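Local atomic coordinates of 4-oxalocrotonate tautomerase (Thermus thermophilus, PDB entry 3ABF), a protein that belongs to the tautomerase enzymes of the MIF clan, small beta-alpha-beta proteins, and assembles here from six copies of one short chain. Residues T7-R12 and V46-W51. Residues are numbered along the deposited sequence; the frame is centred on the assembly and turned at random.
Sequences TLLEGR and VRRDQW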
ATOM      1  N   THR A   7       3.903  -4.194  -8.888  1.00 16.36           N
ATOM      2  CA  THR A   7       5.001  -3.278  -8.631  1.00 19.48           C
ATOM      3  C   THR A   7       6.150  -3.733  -9.516  1.00 15.71           C
ATOM      4  O   THR A   7       6.579  -4.881  -9.443  1.00 21.59           O
ATOM      5  CB  THR A   7       5.407  -3.297  -7.152  1.00 15.49           C
ATOM      6  OG1 THR A   7       4.283  -2.904  -6.354  1.00 19.86           O
ATOM      7  CG2 THR A   7       6.547  -2.326  -6.893  1.00 24.68           C
ATOM      8  N   LEU A   8       6.612  -2.836 -10.388  1.00 15.40           N
ATOM      9  CA  LEU A   8       7.706  -3.142 -11.305  1.00 20.28           C
ATOM     10  C   LEU A   8       8.430  -1.864 -11.699  1.00 21.16           C
ATOM     11  O   LEU A   8       7.910  -0.770 -11.505  1.00 17.96           O
ATOM     12  CB  LEU A   8       7.170  -3.822 -12.571  1.00 20.29           C
ATOM     13  CG  LEU A   8       6.337  -2.973 -13.542  1.00 21.83           C
ATOM     14  CD1 LEU A   8       5.978  -3.820 -14.746  1.00 25.11           C
ATOM     15  CD2 LEU A   8       5.068  -2.449 -12.873  1.00 31.09           C
ATOM     16  N   LEU A   9       9.628  -2.002 -12.259  1.00 24.80           N
ATOM     17  CA  LEU A   9      10.398  -0.839 -12.669  1.00 21.67           C
ATOM     18  C   LEU A   9       9.732  -0.183 -13.858  1.00 25.03           C
ATOM     19  O   LEU A   9       9.200  -0.869 -14.737  1.00 21.10           O
ATOM     20  CB  LEU A   9      11.829  -1.240 -13.034  1.00 25.41           C
ATOM     21  CG  LEU A   9      12.761  -1.624 -11.878  1.00 24.66           C
ATOM     22  CD1 LEU A   9      14.066  -2.165 -12.445  1.00 27.59           C
ATOM     23  CD2 LEU A   9      13.031  -0.406 -10.991  1.00 22.85           C
ATOM     24  N   GLU A  10       9.780   1.149 -13.883  1.00 19.71           N
ATOM     25  CA  GLU A  10       9.193   1.930 -14.953  1.00 20.41           C
ATOM     26  C   GLU A  10       9.945   1.672 -16.260  1.00 24.00           C
ATOM     27  O   GLU A  10      11.126   1.333 -16.238  1.00 26.90           O
ATOM     28  CB  GLU A  10       9.260   3.421 -14.594  1.00 25.71           C
ATOM     29  CG  GLU A  10       8.466   4.326 -15.521  1.00 27.55           C
ATOM     30  CD  GLU A  10       8.230   5.718 -14.936  1.00 30.44           C
ATOM     31  OE1 GLU A  10       7.573   6.533 -15.611  1.00 25.74           O
ATOM     32  OE2 GLU A  10       8.691   6.002 -13.806  1.00 30.21           O
ATOM     33  N   GLY A  11       9.267   1.818 -17.393  1.00 26.37           N
ATOM     34  CA  GLY A  11       9.963   1.625 -18.653  1.00 32.28           C
ATOM     35  C   GLY A  11       9.420   0.611 -19.641  1.00 40.42           C
ATOM     36  O   GLY A  11       9.747   0.674 -20.828  1.00 43.31           O
ATOM     37  N   ARG A  12       8.598  -0.323 -19.183  1.00 29.63           N
ATOM     38  CA  ARG A  12       8.063  -1.324 -20.099  1.00 40.29           C
ATOM     39  C   ARG A  12       7.291  -0.641 -21.226  1.00 34.30           C
ATOM     40  O   ARG A  12       6.595   0.353 -21.003  1.00 33.57           O
ATOM     41  CB  ARG A  12       7.149  -2.294 -19.351  1.00 39.89           C
ATOM     42  CG  ARG A  12       7.838  -3.053 -18.231  1.00 38.44           C
ATOM     43  CD  ARG A  12       8.802  -4.090 -18.756  1.00 48.04           C
ATOM     44  NE  ARG A  12       9.407  -4.857 -17.669  1.00 57.78           N
ATOM     45  CZ  ARG A  12       9.948  -6.066 -17.813  1.00 64.17           C
ATOM     46  NH1 ARG A  12      10.479  -6.690 -16.769  1.00 60.69           N
ATOM     47  NH2 ARG A  12       9.948  -6.657 -19.003  1.00 50.07           N
ATOM     48  N   VAL A  46       7.945   1.892 -10.409  1.00 15.53           N
ATOM     49  CA  VAL A  46       8.893   2.584  -9.555  1.00 24.06           C
ATOM     50  C   VAL A  46      10.164   2.914 -10.314  1.00 22.94           C
ATOM     51  O   VAL A  46      10.586   2.179 -11.208  1.00 22.37           O
ATOM     52  CB  VAL A  46       9.216   1.756  -8.299  1.00 23.03           C
ATOM     53  CG1 VAL A  46       7.915   1.335  -7.624  1.00 26.49           C
ATOM     54  CG2 VAL A  46      10.032   0.547  -8.659  1.00 30.80           C
ATOM     55  N   ARG A  47      10.760   4.043  -9.966  1.00 20.05           N
ATOM     56  CA  ARG A  47      11.972   4.464 -10.632  1.00 17.55           C
ATOM     57  C   ARG A  47      13.165   3.742 -10.043  1.00 16.27           C
ATOM     58  O   ARG A  47      13.106   3.233  -8.934  1.00 14.23           O
ATOM     59  CB  ARG A  47      12.112   5.985 -10.536  1.00 20.98           C
ATOM     60  CG  ARG A  47      10.918   6.697 -11.202  1.00 25.97           C
ATOM     61  CD  ARG A  47      11.281   8.097 -11.645  1.00 28.12           C
ATOM     62  NE  ARG A  47      11.453   9.000 -10.510  1.00 39.17           N
ATOM     63  CZ  ARG A  47      10.448   9.564  -9.848  1.00 42.36           C
ATOM     64  NH1 ARG A  47      10.702  10.374  -8.827  1.00 29.91           N
ATOM     65  NH2 ARG A  47       9.190   9.318 -10.212  1.00 35.45           N
ATOM     66  N   ARG A  48      14.257   3.689 -10.792  1.00 22.36           N
ATOM     67  CA  ARG A  48      15.440   2.989 -10.315  1.00 17.24           C
ATOM     68  C   ARG A  48      16.052   3.555  -9.043  1.00 19.33           C
ATOM     69  O   ARG A  48      16.705   2.823  -8.305  1.00 18.25           O
ATOM     70  CB  ARG A  48      16.482   2.917 -11.432  1.00 24.70           C
ATOM     71  CG  ARG A  48      16.112   1.902 -12.511  1.00 26.44           C
ATOM     72  CD  ARG A  48      17.175   1.854 -13.595  1.00 49.32           C
ATOM     73  NE  ARG A  48      17.038   0.687 -14.461  1.00 56.71           N
ATOM     74  CZ  ARG A  48      15.941   0.392 -15.147  1.00 50.32           C
ATOM     75  NH1 ARG A  48      15.902  -0.690 -15.913  1.00 63.64           N
ATOM     76  NH2 ARG A  48      14.881   1.170 -15.062  1.00 51.10           N
ATOM     77  N   ASP A  49      15.868   4.847  -8.776  1.00 17.50           N
ATOM     78  CA  ASP A  49      16.424   5.411  -7.549  1.00 13.43           C
ATOM     79  C   ASP A  49      15.415   5.320  -6.389  1.00 18.84           C
ATOM     80  O   ASP A  49      15.572   5.995  -5.379  1.00 26.87           O
ATOM     81  CB  ASP A  49      16.884   6.864  -7.770  1.00 19.98           C
ATOM     82  CG  ASP A  49      15.738   7.815  -8.080  1.00 29.81           C
ATOM     83  OD1 ASP A  49      14.724   7.379  -8.667  1.00 21.43           O
ATOM     84  OD2 ASP A  49      15.867   9.019  -7.755  1.00 33.32           O
ATOM     85  N   GLN A  50      14.395   4.467  -6.538  1.00 15.33           N
ATOM     86  CA  GLN A  50      13.384   4.266  -5.491  1.00 12.03           C
ATOM     87  C   GLN A  50      13.239   2.794  -5.102  1.00 16.50           C
ATOM     88  O   GLN A  50      12.361   2.442  -4.310  1.00 17.46           O
ATOM     89  CB  GLN A  50      12.015   4.733  -5.973  1.00 17.66           C
ATOM     90  CG  GLN A  50      11.952   6.166  -6.434  1.00 17.51           C
ATOM     91  CD  GLN A  50      10.573   6.543  -6.904  1.00 21.82           C
ATOM     92  OE1 GLN A  50       9.939   5.799  -7.652  1.00 17.43           O
ATOM     93  NE2 GLN A  50      10.104   7.718  -6.487  1.00 21.90           N
ATOM     94  N   TRP A  51      14.077   1.937  -5.659  1.00 14.12           N
ATOM     95  CA  TRP A  51      13.974   0.505  -5.367  1.00 12.21           C
ATOM     96  C   TRP A  51      15.346  -0.056  -5.076  1.00 17.15           C
ATOM     97  O   TRP A  51      16.297   0.177  -5.819  1.00 15.34           O
ATOM     98  CB  TRP A  51      13.357  -0.239  -6.561  1.00 22.63           C
ATOM     99  CG  TRP A  51      12.465  -1.412  -6.119  1.00 36.08           C
ATOM    100  CD1 TRP A  51      12.221  -1.819  -4.828  1.00 40.57           C
ATOM    101  CD2 TRP A  51      11.705  -2.292  -6.959  1.00 28.06           C
ATOM    102  NE1 TRP A  51      11.358  -2.890  -4.819  1.00 36.26           N
ATOM    103  CE2 TRP A  51      11.026  -3.202  -6.111  1.00 37.14           C
ATOM    104  CE3 TRP A  51      11.532  -2.402  -8.342  1.00 36.44           C
ATOM    105  CZ2 TRP A  51      10.189  -4.205  -6.605  1.00 32.83           C
ATOM    106  CZ3 TRP A  51      10.694  -3.407  -8.834  1.00 40.94           C
ATOM    107  CH2 TRP A  51      10.037  -4.291  -7.967  1.00 41.06           C
TER
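Leu9 and Val46 form a parallel bridge, their CA atoms 4.9 Å apart, in which Val46 N donates to Leu8 O (2.9 Å, 161° at the hydrogen) and Val46 O accepts from Glu10 N (3.0 Å). Both polar backbone atoms of Val46 are thus spent on the residues flanking Leu9, whose own CA also approaches Val46 O as a CA-H...O contact. Beyond the bridge the chain turns away, a turn held by two bonds, Gln50 N to Arg47 O and Arg47 N to the side-chain Gln50 OE1.

The return brings Trp51 back against strand 2-9. Leu9 meets the indole at its edge: CD2 lies 3.6 Å from Trp51 CE3, and CG sits near the ring plane. Thr7 approaches differently, its CG2 standing over one face toward the rim; with CG2 anti to the backbone N (chi1 -60° for OG1), the methyl also comes 4.0 Å from Val46 CG1. Leu9 CD2 closes the apolar group against Val46 CG2 at 3.9 Å, while Leu9 CD1 lies over the centre of the Arg48 guanidinium.

Glu10 and Arg47 run side by side, pointing the same way, with Glu10 OE2 against the aliphatic Arg47 CG at 3.5 Å; the charged groups themselves are not in contact. Glu10 OE1 instead makes a salt bridge to Arg47 of a neighbouring subunit. Trp51 has a cation-pi partner in Arg40 of another subunit, and its backbone joins an antiparallel ladder there.

Strands 2-9 and 39-46, with helix 14-31 between them in sequence, make the parallel beta-alpha-beta unit of the tautomerase fold; this contact ends that strand pair and packs the following segment against it, where the sheet continues into neighbouring subunits.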